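Local coordinates for hypothetical protein SMU.776 (Streptococcus mutans, PDB 2B78) that is of unproven function but probably acts as an S-adenosylmethionine-dependent methyltransferase, perhaps on RNA, at residues S330-N335 / N376-F381; L177-S182 / V202-I207; Q34-Y39 / A49-Q54; L147-K152 / H164-E169. All blocks are in the same frame, centred on the assembly; numbering follows the deposited sequence.

Interaction 1. Residues S330-N335 / N376-F381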
loop_
_atom_site.group_PDB
_atom_site.type_symbol
_atom_site.label_atom_id
_atom_site.label_comp_id
_atom_site.label_asym_id
_atom_site.label_seq_id
_atom_site.Cartn_x
_atom_site.Cartn_y
_atom_site.Cartn_z
ATOM N N SER A 330 6.201 -4.585 9.838
ATOM C CA SER A 330 5.257 -4.127 8.839
ATOM C C SER A 330 4.988 -5.149 7.738
ATOM O O SER A 330 5.823 -6.006 7.436
ATOM C CB SER A 330 5.778 -2.825 8.220
ATOM O OG SER A 330 5.138 -2.540 6.997
ATOM N N THR A 331 3.801 -5.069 7.155
ATOM C CA THR A 331 3.426 -5.959 6.060
ATOM C C THR A 331 2.245 -5.346 5.332
ATOM O O THR A 331 1.387 -4.714 5.957
ATOM C CB THR A 331 3.023 -7.378 6.553
ATOM O OG1 THR A 331 2.686 -8.195 5.422
ATOM C CG2 THR A 331 1.815 -7.311 7.481
ATOM N N ASN A 332 2.217 -5.514 4.011
ATOM C CA ASN A 332 1.126 -4.997 3.185
ATOM C C ASN A 332 0.342 -6.173 2.614
ATOM O O ASN A 332 -0.461 -5.999 1.694
ATOM C CB ASN A 332 1.661 -4.156 2.017
ATOM C CG ASN A 332 2.047 -2.747 2.424
ATOM O OD1 ASN A 332 1.240 -2.006 2.989
ATOM N ND2 ASN A 332 3.281 -2.361 2.120
ATOM N N ALA A 333 0.578 -7.367 3.162
ATOM C CA ALA A 333 -0.092 -8.588 2.700
ATOM C C ALA A 333 -1.591 -8.558 2.974
ATOM O O ALA A 333 -2.016 -8.686 4.125
ATOM C CB ALA A 333 0.526 -9.804 3.364
ATOM N N ALA A 334 -2.378 -8.408 1.907
ATOM C CA ALA A 334 -3.838 -8.332 1.999
ATOM C C ALA A 334 -4.477 -9.646 2.420
ATOM O O ALA A 334 -5.603 -9.666 2.938
ATOM C CB ALA A 334 -4.418 -7.884 0.658
ATOM N N ASN A 335 -3.750 -10.737 2.198
ATOM C CA ASN A 335 -4.214 -12.074 2.532
ATOM C C ASN A 335 -4.019 -12.434 3.998
ATOM O O ASN A 335 -4.514 -13.466 4.449
ATOM C CB ASN A 335 -3.497 -13.101 1.652
ATOM C CG ASN A 335 -2.016 -12.790 1.480
ATOM O OD1 ASN A 335 -1.648 -11.802 0.838
ATOM N ND2 ASN A 335 -1.162 -13.630 2.056
ATOM N N ASN A 376 -8.342 -3.232 4.827
ATOM C CA ASN A 376 -7.260 -2.524 5.498
ATOM C C ASN A 376 -6.038 -3.445 5.536
ATOM O O ASN A 376 -5.723 -4.048 6.571
ATOM C CB ASN A 376 -7.689 -2.139 6.920
ATOM C CG ASN A 376 -6.893 -0.981 7.453
ATOM O OD1 ASN A 376 -5.815 -0.699 6.941
ATOM N ND2 ASN A 376 -7.406 -0.301 8.486
ATOM N N TYR A 377 -5.331 -3.516 4.411
ATOM C CA TYR A 377 -4.189 -4.406 4.258
ATOM C C TYR A 377 -2.884 -4.089 4.981
ATOM O O TYR A 377 -2.104 -4.998 5.272
ATOM C CB TYR A 377 -3.903 -4.601 2.767
ATOM C CG TYR A 377 -3.518 -3.337 2.024
ATOM C CD1 TYR A 377 -2.217 -2.849 2.077
ATOM C CD2 TYR A 377 -4.454 -2.640 1.250
ATOM C CE1 TYR A 377 -1.848 -1.711 1.380
ATOM C CE2 TYR A 377 -4.089 -1.487 0.544
ATOM C CZ TYR A 377 -2.784 -1.035 0.616
ATOM O OH TYR A 377 -2.395 0.087 -0.085
ATOM N N LEU A 378 -2.631 -2.820 5.269
ATOM C CA LEU A 378 -1.396 -2.466 5.950
ATOM C C LEU A 378 -1.513 -2.777 7.434
ATOM O O LEU A 378 -2.521 -2.473 8.067
ATOM C CB LEU A 378 -1.087 -0.979 5.748
ATOM C CG LEU A 378 0.169 -0.388 6.392
ATOM C CD1 LEU A 378 1.417 -1.063 5.828
ATOM C CD2 LEU A 378 0.225 1.097 6.109
ATOM N N LYS A 379 -0.480 -3.411 7.977
ATOM C CA LYS A 379 -0.444 -3.748 9.395
ATOM C C LYS A 379 0.970 -3.476 9.873
ATOM O O LYS A 379 1.924 -4.066 9.366
ATOM C CB LYS A 379 -0.792 -5.222 9.604
ATOM C CG LYS A 379 -2.236 -5.563 9.285
ATOM C CD LYS A 379 -2.447 -7.050 9.169
ATOM C CE LYS A 379 -2.121 -7.534 7.768
ATOM N NZ LYS A 379 -3.106 -6.999 6.788
ATOM N N VAL A 380 1.117 -2.562 10.826
ATOM C CA VAL A 380 2.440 -2.244 11.343
ATOM C C VAL A 380 2.397 -2.286 12.856
ATOM O O VAL A 380 1.665 -1.515 13.490
ATOM C CB VAL A 380 2.918 -0.848 10.878
ATOM C CG1 VAL A 380 4.363 -0.620 11.307
ATOM C CG2 VAL A 380 2.797 -0.741 9.357
ATOM N N PHE A 381 3.173 -3.204 13.425
ATOM C CA PHE A 381 3.244 -3.375 14.869
ATOM C C PHE A 381 4.548 -2.831 15.419
ATOM O O PHE A 381 5.622 -3.150 14.908
ATOM C CB PHE A 381 3.154 -4.858 15.231
ATOM C CG PHE A 381 1.753 -5.386 15.314
ATOM C CD1 PHE A 381 0.877 -4.914 16.285
ATOM C CD2 PHE A 381 1.324 -6.384 14.444
ATOM C CE1 PHE A 381 -0.415 -5.435 16.396
ATOM C CE2 PHE A 381 0.034 -6.915 14.542
ATOM C CZ PHE A 381 -0.839 -6.436 15.527
#
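T331 and K379 face each other as an antiparallel hydrogen-bonded pair, joining strands 325-331 and 379-384 in the seven-stranded sheet of the Rossmann-like methyltransferase fold, where the last strand runs against its neighbour. K379 N reaches T331 O at 3.0 Å, almost in line with the carbonyl, while the return bond from T331 N to K379 O is more bent, 135° at the hydrogen. Next along, S330 and V380 form a non-hydrogen-bonded pair in which V380 CG2 lies 3.8 Å from S330 OG; that hydroxyl is bonded to D292.

The aliphatic part of K379 runs beside T331, its CE touching T331 CG2. Bends at chi3 and chi4, -85° and -67°, curl the chain back so that NZ gives a 2.7 Å bond to Y377 O, from above the carbonyl plane, and only a weak one to A333 O. The ammonium group thus sits between the two segments near the end of their pairing, its link across being the weak one. On the 330-335 side T331 OG1 accepts from A333 N, an ST turn that shapes the departing backbone.

Y377 packs its CB against A334 CB, and its hydroxyl bonds to D198. Helix 338-349 covers the face carrying T331 and K379 through F341. N332 OD1 is buried without a polar partner in the model, lying in the plane of the Y377 ring at its edge, 3.5 Å from Y377 CE1 and closer still to L378 CD1, at 3.0 Å.

Interaction 2. Residues L177-S182 / V202-I207; sequences LENGIS and VRNELI
The guanidinium of R203 and the carboxylate of E178 lie nearly in one plane, 12° apart, and meet edge to edge in a side-on, two-pronged salt bridge. It ties the type I' turn of the beta hairpin 174-185 to helix 200-210. R203 NE bonds to E178 OE1 and R203 NH2 to E178 OE2, each at 2.7 Å, and both oxygens use their syn lone pairs. With both carboxylate oxygens within a few degrees of the guanidinium plane, two parallel bonds hold the charged groups flat and fix their rotation. The bend at chi3 of R203, -69°, turns its head across the extended E178 chain, so that the two side chains cross at about a right angle. R203 NH2 also bonds to F196 O, and E178 packs on Y183 and L197, so the pair is buried among further partners.

The side chains of N179 and N204 likewise cross at about a right angle, at the partly exposed side of the contact. Water 1 joins the N204 side chain to the turn backbone: it gives a 2.9 Å bond to N204 OD1 and a weak one to N179 O.

Beyond the polar groups the hairpin reaches the helix through hydrocarbon. N179 CB rests 4.0 Å from I207 CD1, and I207 in turn leans on A229 of helix 225-232. I181 and I207 come together tip to tip, and their methyls are packed tighter than usual, I181 CD1 standing 3.4 Å from I207 CD1.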
loop_
_atom_site.group_PDB
_atom_site.type_symbol
_atom_site.label_atom_id
_atom_site.label_comp_id
_atom_site.label_asym_id
_atom_site.label_seq_id
_atom_site.Cartn_x
_atom_site.Cartn_y
_atom_site.Cartn_z
ATOM N N LEU A 177 6.924 16.026 -1.499
ATOM C CA LEU A 177 7.093 16.288 -0.086
ATOM C C LEU A 177 6.089 15.440 0.674
ATOM O O LEU A 177 4.957 15.252 0.215
ATOM C CB LEU A 177 6.832 17.770 0.207
ATOM C CG LEU A 177 7.552 18.443 1.378
ATOM C CD1 LEU A 177 9.016 18.652 1.013
ATOM C CD2 LEU A 177 6.897 19.789 1.682
ATOM N N GLU A 178 6.513 14.910 1.820
ATOM C CA GLU A 178 5.637 14.110 2.678
ATOM C C GLU A 178 6.048 14.392 4.112
ATOM O O GLU A 178 7.202 14.169 4.485
ATOM C CB GLU A 178 5.783 12.612 2.402
ATOM C CG GLU A 178 4.695 11.759 3.073
ATOM C CD GLU A 178 5.035 10.277 3.094
ATOM O OE1 GLU A 178 5.921 9.881 3.883
ATOM O OE2 GLU A 178 4.418 9.509 2.326
ATOM N N ASN A 179 5.100 14.879 4.914
ATOM C CA ASN A 179 5.373 15.222 6.303
ATOM C C ASN A 179 6.430 16.315 6.335
ATOM O O ASN A 179 7.179 16.445 7.300
ATOM C CB ASN A 179 5.877 13.999 7.065
ATOM C CG ASN A 179 4.831 12.914 7.189
ATOM O OD1 ASN A 179 5.133 11.728 7.029
ATOM N ND2 ASN A 179 3.599 13.306 7.489
ATOM N N GLY A 180 6.516 17.088 5.260
ATOM C CA GLY A 180 7.492 18.161 5.232
ATOM C C GLY A 180 8.913 17.824 4.827
ATOM O O GLY A 180 9.783 18.687 4.910
ATOM N N ILE A 181 9.177 16.587 4.423
ATOM C CA ILE A 181 10.524 16.231 3.974
ATOM C C ILE A 181 10.433 15.696 2.544
ATOM O O ILE A 181 9.353 15.286 2.084
ATOM C CB ILE A 181 11.225 15.218 4.923
ATOM C CG1 ILE A 181 10.609 13.835 4.799
ATOM C CG2 ILE A 181 11.123 15.715 6.378
ATOM C CD1 ILE A 181 11.489 12.749 5.416
ATOM N N SER A 182 11.551 15.722 1.824
ATOM C CA SER A 182 11.565 15.296 0.423
ATOM C C SER A 182 11.863 13.832 0.175
ATOM O O SER A 182 12.625 13.207 0.912
ATOM C CB SER A 182 12.579 16.138 -0.366
ATOM O OG SER A 182 12.255 17.516 -0.307
ATOM N N VAL A 202 3.869 6.114 9.479
ATOM C CA VAL A 202 4.939 5.390 10.161
ATOM C C VAL A 202 6.201 6.233 10.002
ATOM O O VAL A 202 6.986 6.385 10.946
ATOM C CB VAL A 202 5.183 3.990 9.547
ATOM C CG1 VAL A 202 6.251 3.264 10.348
ATOM C CG2 VAL A 202 3.893 3.175 9.546
ATOM N N ARG A 203 6.399 6.777 8.798
ATOM C CA ARG A 203 7.551 7.635 8.546
ATOM C C ARG A 203 7.420 8.909 9.381
ATOM O O ARG A 203 8.422 9.461 9.824
ATOM C CB ARG A 203 7.671 7.980 7.058
ATOM C CG ARG A 203 8.212 6.833 6.207
ATOM C CD ARG A 203 8.489 7.255 4.771
ATOM N NE ARG A 203 7.256 7.550 4.036
ATOM C CZ ARG A 203 6.545 6.644 3.373
ATOM N NH1 ARG A 203 6.941 5.378 3.342
ATOM N NH2 ARG A 203 5.434 7.005 2.746
ATOM N N ASN A 204 6.193 9.377 9.601
ATOM C CA ASN A 204 5.982 10.573 10.420
ATOM C C ASN A 204 6.499 10.350 11.846
ATOM O O ASN A 204 7.082 11.251 12.454
ATOM C CB ASN A 204 4.489 10.943 10.480
ATOM C CG ASN A 204 4.243 12.259 11.207
ATOM O OD1 ASN A 204 4.769 13.314 10.814
ATOM N ND2 ASN A 204 3.438 12.210 12.265
ATOM N N GLU A 205 6.260 9.154 12.382
ATOM C CA GLU A 205 6.697 8.821 13.741
ATOM C C GLU A 205 8.215 8.865 13.844
ATOM O O GLU A 205 8.771 9.325 14.846
ATOM C CB GLU A 205 6.219 7.418 14.134
ATOM C CG GLU A 205 4.709 7.276 14.205
ATOM C CD GLU A 205 4.113 8.035 15.368
ATOM O OE1 GLU A 205 4.360 7.625 16.524
ATOM O OE2 GLU A 205 3.409 9.041 15.135
ATOM N N LEU A 206 8.879 8.372 12.807
ATOM C CA LEU A 206 10.333 8.335 12.764
ATOM C C LEU A 206 10.900 9.746 12.656
ATOM O O LEU A 206 11.852 10.109 13.356
ATOM C CB LEU A 206 10.776 7.472 11.572
ATOM C CG LEU A 206 10.533 5.969 11.771
ATOM C CD1 LEU A 206 10.586 5.201 10.455
ATOM C CD2 LEU A 206 11.601 5.440 12.739
ATOM N N ILE A 207 10.306 10.553 11.781
ATOM C CA ILE A 207 10.755 11.929 11.605
ATOM C C ILE A 207 10.543 12.692 12.888
ATOM O O ILE A 207 11.294 13.609 13.210
ATOM C CB ILE A 207 9.969 12.622 10.490
ATOM C CG1 ILE A 207 10.281 11.919 9.170
ATOM C CG2 ILE A 207 10.319 14.111 10.438
ATOM C CD1 ILE A 207 9.380 12.319 8.037
HETATM O O HOH W 1 7.177 14.700 10.122
#

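Interaction 3. Residues Q34-Y39 / A49-Q54; sequences QVVQLY and AYLSKQ
V36 and L51 meet through branches set by chi1 values near -60°: in V36 the torsion of -58° places CG1 opposite the carbonyl carbon, and in L51 one of -59° does the same for CG. The two side chains then cross at about a right angle, with V36 CG1 4.0 Å from L51 CD1. On the same face A49 CB receives L38 CD1 at 3.8 Å, making a small apolar row of L38, A49, V36 and L51.

Backbone bonds set this spacing. V36 and A49 form an antiparallel hydrogen-bonded pair, V36 N to A49 O at 2.7 Å and A49 N to V36 O at 3.0 Å, both close to straight. L51 N adds a bond of 2.9 Å to Q34 O. Between these bonds V35 and Y50 are a non-hydrogen-bonded pair, and V35 CG1 rests on A49 O at 3.4 Å.

The strands belong to one hairpin, 34-39 with 45-54, in the mixed sheet of the PUA-like domain. V36 and L38 also touch strand 2-5 on the other flank of strand 34-39. The opposite face turns to helix 126-130, where F127 meets V35 and stacks on the ring of Y50, whose hydroxyl bonds to G108 and N125.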
loop_
_atom_site.group_PDB
_atom_site.type_symbol
_atom_site.label_atom_id
_atom_site.label_comp_id
_atom_site.label_asym_id
_atom_site.label_seq_id
_atom_site.Cartn_x
_atom_site.Cartn_y
_atom_site.Cartn_z
ATOM N N GLN A 34 -17.929 -8.278 -17.307
ATOM C CA GLN A 34 -19.183 -7.704 -17.766
ATOM C C GLN A 34 -19.953 -7.217 -16.556
ATOM O O GLN A 34 -19.674 -7.629 -15.424
ATOM C CB GLN A 34 -20.010 -8.750 -18.523
ATOM C CG GLN A 34 -20.339 -10.004 -17.715
ATOM C CD GLN A 34 -21.100 -11.047 -18.522
ATOM O OE1 GLN A 34 -22.246 -10.832 -18.927
ATOM N NE2 GLN A 34 -20.459 -12.184 -18.764
ATOM N N VAL A 35 -20.901 -6.321 -16.793
ATOM C CA VAL A 35 -21.738 -5.800 -15.723
ATOM C C VAL A 35 -22.859 -6.816 -15.531
ATOM O O VAL A 35 -23.353 -7.387 -16.505
ATOM C CB VAL A 35 -22.344 -4.432 -16.108
ATOM C CG1 VAL A 35 -23.292 -3.951 -15.021
ATOM C CG2 VAL A 35 -21.229 -3.415 -16.320
ATOM N N VAL A 36 -23.238 -7.071 -14.284
ATOM C CA VAL A 36 -24.311 -8.017 -14.013
ATOM C C VAL A 36 -25.212 -7.431 -12.946
ATOM O O VAL A 36 -24.896 -6.395 -12.356
ATOM C CB VAL A 36 -23.773 -9.384 -13.511
ATOM C CG1 VAL A 36 -22.823 -9.989 -14.547
ATOM C CG2 VAL A 36 -23.062 -9.215 -12.164
ATOM N N GLN A 37 -26.350 -8.078 -12.727
ATOM C CA GLN A 37 -27.278 -7.646 -11.700
ATOM C C GLN A 37 -27.354 -8.806 -10.731
ATOM O O GLN A 37 -27.640 -9.936 -11.128
ATOM C CB GLN A 37 -28.664 -7.377 -12.279
ATOM C CG GLN A 37 -28.704 -6.299 -13.343
ATOM C CD GLN A 37 -30.127 -5.956 -13.734
ATOM O OE1 GLN A 37 -30.927 -6.842 -14.054
ATOM N NE2 GLN A 37 -30.457 -4.665 -13.707
ATOM N N LEU A 38 -27.080 -8.525 -9.464
ATOM C CA LEU A 38 -27.101 -9.549 -8.431
ATOM C C LEU A 38 -28.480 -9.695 -7.813
ATOM O O LEU A 38 -29.117 -8.699 -7.468
ATOM C CB LEU A 38 -26.101 -9.192 -7.335
ATOM C CG LEU A 38 -24.687 -8.895 -7.839
ATOM C CD1 LEU A 38 -23.791 -8.546 -6.666
ATOM C CD2 LEU A 38 -24.151 -10.106 -8.591
ATOM N N TYR A 39 -28.919 -10.943 -7.666
ATOM C CA TYR A 39 -30.220 -11.261 -7.079
ATOM C C TYR A 39 -30.079 -12.353 -6.012
ATOM O O TYR A 39 -29.205 -13.216 -6.110
ATOM C CB TYR A 39 -31.179 -11.758 -8.166
ATOM C CG TYR A 39 -31.829 -10.663 -8.978
ATOM C CD1 TYR A 39 -33.081 -10.163 -8.628
ATOM C CD2 TYR A 39 -31.191 -10.119 -10.095
ATOM C CE1 TYR A 39 -33.687 -9.145 -9.375
ATOM C CE2 TYR A 39 -31.785 -9.103 -10.843
ATOM C CZ TYR A 39 -33.033 -8.623 -10.476
ATOM O OH TYR A 39 -33.625 -7.618 -11.206
ATOM N N ALA A 49 -23.345 -4.850 -10.370
ATOM C CA ALA A 49 -21.951 -5.200 -10.119
ATOM C C ALA A 49 -21.224 -5.521 -11.414
ATOM O O ALA A 49 -21.841 -5.608 -12.474
ATOM C CB ALA A 49 -21.887 -6.403 -9.180
ATOM N N TYR A 50 -19.907 -5.685 -11.332
ATOM C CA TYR A 50 -19.144 -6.055 -12.513
ATOM C C TYR A 50 -18.231 -7.216 -12.152
ATOM O O TYR A 50 -17.749 -7.321 -11.020
ATOM C CB TYR A 50 -18.352 -4.859 -13.085
ATOM C CG TYR A 50 -17.037 -4.492 -12.414
ATOM C CD1 TYR A 50 -15.907 -5.299 -12.543
ATOM C CD2 TYR A 50 -16.912 -3.301 -11.696
ATOM C CE1 TYR A 50 -14.681 -4.928 -11.976
ATOM C CE2 TYR A 50 -15.687 -2.916 -11.126
ATOM C CZ TYR A 50 -14.580 -3.733 -11.272
ATOM O OH TYR A 50 -13.369 -3.357 -10.733
ATOM N N LEU A 51 -18.025 -8.107 -13.114
ATOM C CA LEU A 51 -17.178 -9.265 -12.905
ATOM C C LEU A 51 -15.848 -9.108 -13.616
ATOM O O LEU A 51 -15.788 -8.625 -14.740
ATOM C CB LEU A 51 -17.867 -10.534 -13.419
ATOM C CG LEU A 51 -19.220 -10.913 -12.815
ATOM C CD1 LEU A 51 -19.716 -12.201 -13.460
ATOM C CD2 LEU A 51 -19.081 -11.087 -11.309
ATOM N N SER A 52 -14.785 -9.521 -12.939
ATOM C CA SER A 52 -13.442 -9.488 -13.489
ATOM C C SER A 52 -12.551 -10.089 -12.424
ATOM O O SER A 52 -12.704 -9.799 -11.238
ATOM C CB SER A 52 -13.004 -8.055 -13.808
ATOM O OG SER A 52 -11.783 -8.060 -14.537
ATOM N N LYS A 53 -11.628 -10.944 -12.840
ATOM C CA LYS A 53 -10.741 -11.585 -11.889
ATOM C C LYS A 53 -9.731 -10.613 -11.302
ATOM O O LYS A 53 -9.062 -9.870 -12.027
ATOM C CB LYS A 53 -10.031 -12.767 -12.554
ATOM C CG LYS A 53 -10.863 -14.048 -12.520
ATOM C CD LYS A 53 -10.261 -15.161 -13.372
ATOM C CE LYS A 53 -10.686 -15.040 -14.833
ATOM N NZ LYS A 53 -10.194 -16.189 -15.655
ATOM N N GLN A 54 -9.635 -10.622 -9.978
ATOM C CA GLN A 54 -8.715 -9.752 -9.258
ATOM C C GLN A 54 -8.258 -10.471 -7.998
ATOM O O GLN A 54 -8.891 -10.363 -6.950
ATOM C CB GLN A 54 -9.407 -8.436 -8.885
ATOM C CG GLN A 54 -8.470 -7.396 -8.280
ATOM C CD GLN A 54 -9.165 -6.080 -8.020
ATOM O OE1 GLN A 54 -10.018 -5.661 -8.802
ATOM N NE2 GLN A 54 -8.797 -5.410 -6.926
#

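Interaction 4. Residues L147-K152 / H164-E169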
loop_
_atom_site.group_PDB
_atom_site.type_symbol
_atom_site.label_atom_id
_atom_site.label_comp_id
_atom_site.label_asym_id
_atom_site.label_seq_id
_atom_site.Cartn_x
_atom_site.Cartn_y
_atom_site.Cartn_z
ATOM N N LEU A 147 -0.924 18.410 -14.352
ATOM C CA LEU A 147 -0.155 18.621 -15.577
ATOM C C LEU A 147 -0.095 17.399 -16.487
ATOM O O LEU A 147 0.016 17.527 -17.714
ATOM C CB LEU A 147 1.272 19.047 -15.228
ATOM C CG LEU A 147 1.443 20.257 -14.310
ATOM C CD1 LEU A 147 2.927 20.513 -14.129
ATOM C CD2 LEU A 147 0.752 21.481 -14.899
ATOM N N GLY A 148 -0.154 16.215 -15.890
ATOM C CA GLY A 148 -0.089 14.995 -16.670
ATOM C C GLY A 148 -0.476 13.782 -15.857
ATOM O O GLY A 148 -0.697 13.887 -14.646
ATOM N N ALA A 149 -0.555 12.628 -16.518
ATOM C CA ALA A 149 -0.931 11.387 -15.854
ATOM C C ALA A 149 -0.247 10.162 -16.441
ATOM O O ALA A 149 0.083 10.116 -17.634
ATOM C CB ALA A 149 -2.448 11.200 -15.921
ATOM N N TYR A 150 -0.058 9.167 -15.577
ATOM C CA TYR A 150 0.551 7.896 -15.928
ATOM C C TYR A 150 -0.360 6.799 -15.410
ATOM O O TYR A 150 -1.246 7.058 -14.594
ATOM C CB TYR A 150 1.923 7.772 -15.277
ATOM C CG TYR A 150 2.946 8.654 -15.925
ATOM C CD1 TYR A 150 3.779 8.161 -16.937
ATOM C CD2 TYR A 150 3.053 9.995 -15.570
ATOM C CE1 TYR A 150 4.694 8.995 -17.579
ATOM C CE2 TYR A 150 3.959 10.834 -16.205
ATOM C CZ TYR A 150 4.775 10.328 -17.207
ATOM O OH TYR A 150 5.664 11.165 -17.843
ATOM N N GLU A 151 -0.144 5.579 -15.884
ATOM C CA GLU A 151 -0.961 4.457 -15.454
ATOM C C GLU A 151 -0.144 3.187 -15.248
ATOM O O GLU A 151 0.846 2.964 -15.942
ATOM C CB GLU A 151 -2.062 4.184 -16.485
ATOM C CG GLU A 151 -1.550 3.610 -17.812
ATOM C CD GLU A 151 -2.651 3.442 -18.843
ATOM O OE1 GLU A 151 -3.820 3.265 -18.445
ATOM O OE2 GLU A 151 -2.348 3.476 -20.057
ATOM N N LYS A 152 -0.564 2.367 -14.286
ATOM C CA LYS A 152 0.086 1.086 -14.012
ATOM C C LYS A 152 -0.932 -0.013 -14.296
ATOM O O LYS A 152 -2.097 0.116 -13.926
ATOM C CB LYS A 152 0.506 0.970 -12.535
ATOM C CG LYS A 152 1.483 2.022 -12.031
ATOM C CD LYS A 152 2.784 2.004 -12.812
ATOM C CE LYS A 152 3.799 2.956 -12.200
ATOM N NZ LYS A 152 5.045 3.046 -13.012
ATOM N N HIS A 164 2.645 6.423 -20.081
ATOM C CA HIS A 164 2.194 7.799 -19.958
ATOM C C HIS A 164 0.738 7.732 -20.407
ATOM O O HIS A 164 0.431 7.029 -21.375
ATOM C CB HIS A 164 3.016 8.711 -20.874
ATOM C CG HIS A 164 2.523 10.123 -20.922
ATOM N ND1 HIS A 164 2.394 10.905 -19.794
ATOM C CD2 HIS A 164 2.095 10.883 -21.958
ATOM C CE1 HIS A 164 1.902 12.084 -20.131
ATOM N NE2 HIS A 164 1.712 12.096 -21.438
ATOM N N LEU A 165 -0.156 8.431 -19.707
ATOM C CA LEU A 165 -1.590 8.388 -20.028
ATOM C C LEU A 165 -2.155 9.625 -20.712
ATOM O O LEU A 165 -2.819 9.510 -21.747
ATOM C CB LEU A 165 -2.408 8.104 -18.762
ATOM C CG LEU A 165 -3.913 7.902 -18.984
ATOM C CD1 LEU A 165 -4.130 6.745 -19.949
ATOM C CD2 LEU A 165 -4.614 7.634 -17.648
ATOM N N TYR A 166 -1.925 10.801 -20.132
ATOM C CA TYR A 166 -2.410 12.031 -20.755
ATOM C C TYR A 166 -1.647 13.247 -20.265
ATOM O O TYR A 166 -0.956 13.184 -19.249
ATOM C CB TYR A 166 -3.923 12.216 -20.523
ATOM C CG TYR A 166 -4.371 12.557 -19.106
ATOM C CD1 TYR A 166 -4.011 13.762 -18.504
ATOM C CD2 TYR A 166 -5.190 11.685 -18.388
ATOM C CE1 TYR A 166 -4.457 14.093 -17.223
ATOM C CE2 TYR A 166 -5.642 12.007 -17.104
ATOM C CZ TYR A 166 -5.269 13.215 -16.533
ATOM O OH TYR A 166 -5.721 13.549 -15.283
ATOM N N GLY A 167 -1.763 14.350 -20.997
ATOM C CA GLY A 167 -1.084 15.573 -20.603
ATOM C C GLY A 167 0.421 15.600 -20.802
ATOM O O GLY A 167 0.965 14.910 -21.664
ATOM N N GLN A 168 1.093 16.419 -19.997
ATOM C CA GLN A 168 2.544 16.562 -20.065
ATOM C C GLN A 168 3.260 15.337 -19.518
ATOM O O GLN A 168 2.676 14.536 -18.786
ATOM C CB GLN A 168 3.001 17.780 -19.257
ATOM C CG GLN A 168 2.803 19.135 -19.921
ATOM C CD GLN A 168 3.105 20.285 -18.969
ATOM O OE1 GLN A 168 4.099 20.261 -18.242
ATOM N NE2 GLN A 168 2.246 21.296 -18.971
ATOM N N GLU A 169 4.528 15.191 -19.885
ATOM C CA GLU A 169 5.340 14.088 -19.393
ATOM C C GLU A 169 6.004 14.614 -18.127
ATOM O O GLU A 169 6.201 15.822 -17.979
ATOM C CB GLU A 169 6.419 13.708 -20.416
ATOM C CG GLU A 169 5.934 12.870 -21.587
ATOM C CD GLU A 169 5.975 11.373 -21.315
ATOM O OE1 GLU A 169 5.506 10.609 -22.186
ATOM O OE2 GLU A 169 6.478 10.952 -20.242
HETATM O O HOH W 2 -1.254 4.870 -22.217
#
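A149 O takes two backbone donors from consecutive residues, L165 N at 2.7 Å and Y166 N at 3.3 Å, both from the same face of its carbonyl plane. The register slips by one residue here. A149 N closes the pair with Y166 O at 2.8 Å, and Q168 N continues to L147 O.

The methyl of A149 sits over the centre of the Y166 ring, a CH-pi contact with CB 3.5 Å from the centroid. A chi1 of 71° in Y166 brings the ring over that methyl; R140 makes a cation-pi contact with the ring.

On the other side, H164 turns its edge to the face of Y150, planes at 62°, with H164 ND1 3.6 Å from Y150 CZ. H164 NE2 also bonds to G167 O, which lies close to the imidazole plane. Y150 OH gives a short 2.5 Å bond to E169 OE2, met from above the carboxylate plane, and also pairs with A170 N. Water 2 bridges E151 OE2 and H164 O, while E151 OE1 is held by R132 and W123.

L165 and Y166 opposite A149 make a classic beta bulge in the hairpin of strands 148-153 and 162-165, where the chain turns a corner at Y166 at the edge of the five-stranded sheet.

How the interactions relate
Along the chain the four contacts follow in series: interaction 3, then 4, 2 and 1. They sample successive parts of the protein: the PUA-like sheet, the five-stranded sheet ending at strand 162-165, the short hairpin 174-185 against helix 200-210, and the seven-stranded Rossmann-like sheet. Interactions 1 and 2, with centres about 19 Å apart, are the only two that touch, V380 CG2 packing on V202 CG2 at 4.1 Å, so helix 200-210 connects the hairpin with the large sheet. Interactions 2 and 3 lie on opposite sides of the chain's centre, about 40 Å between centres. Hairpin contacts 3 and 4 are local in sequence, whereas interaction 1 joins segments 41 residues apart; all four lie away from the residues that bind S-adenosyl-L-homocysteine.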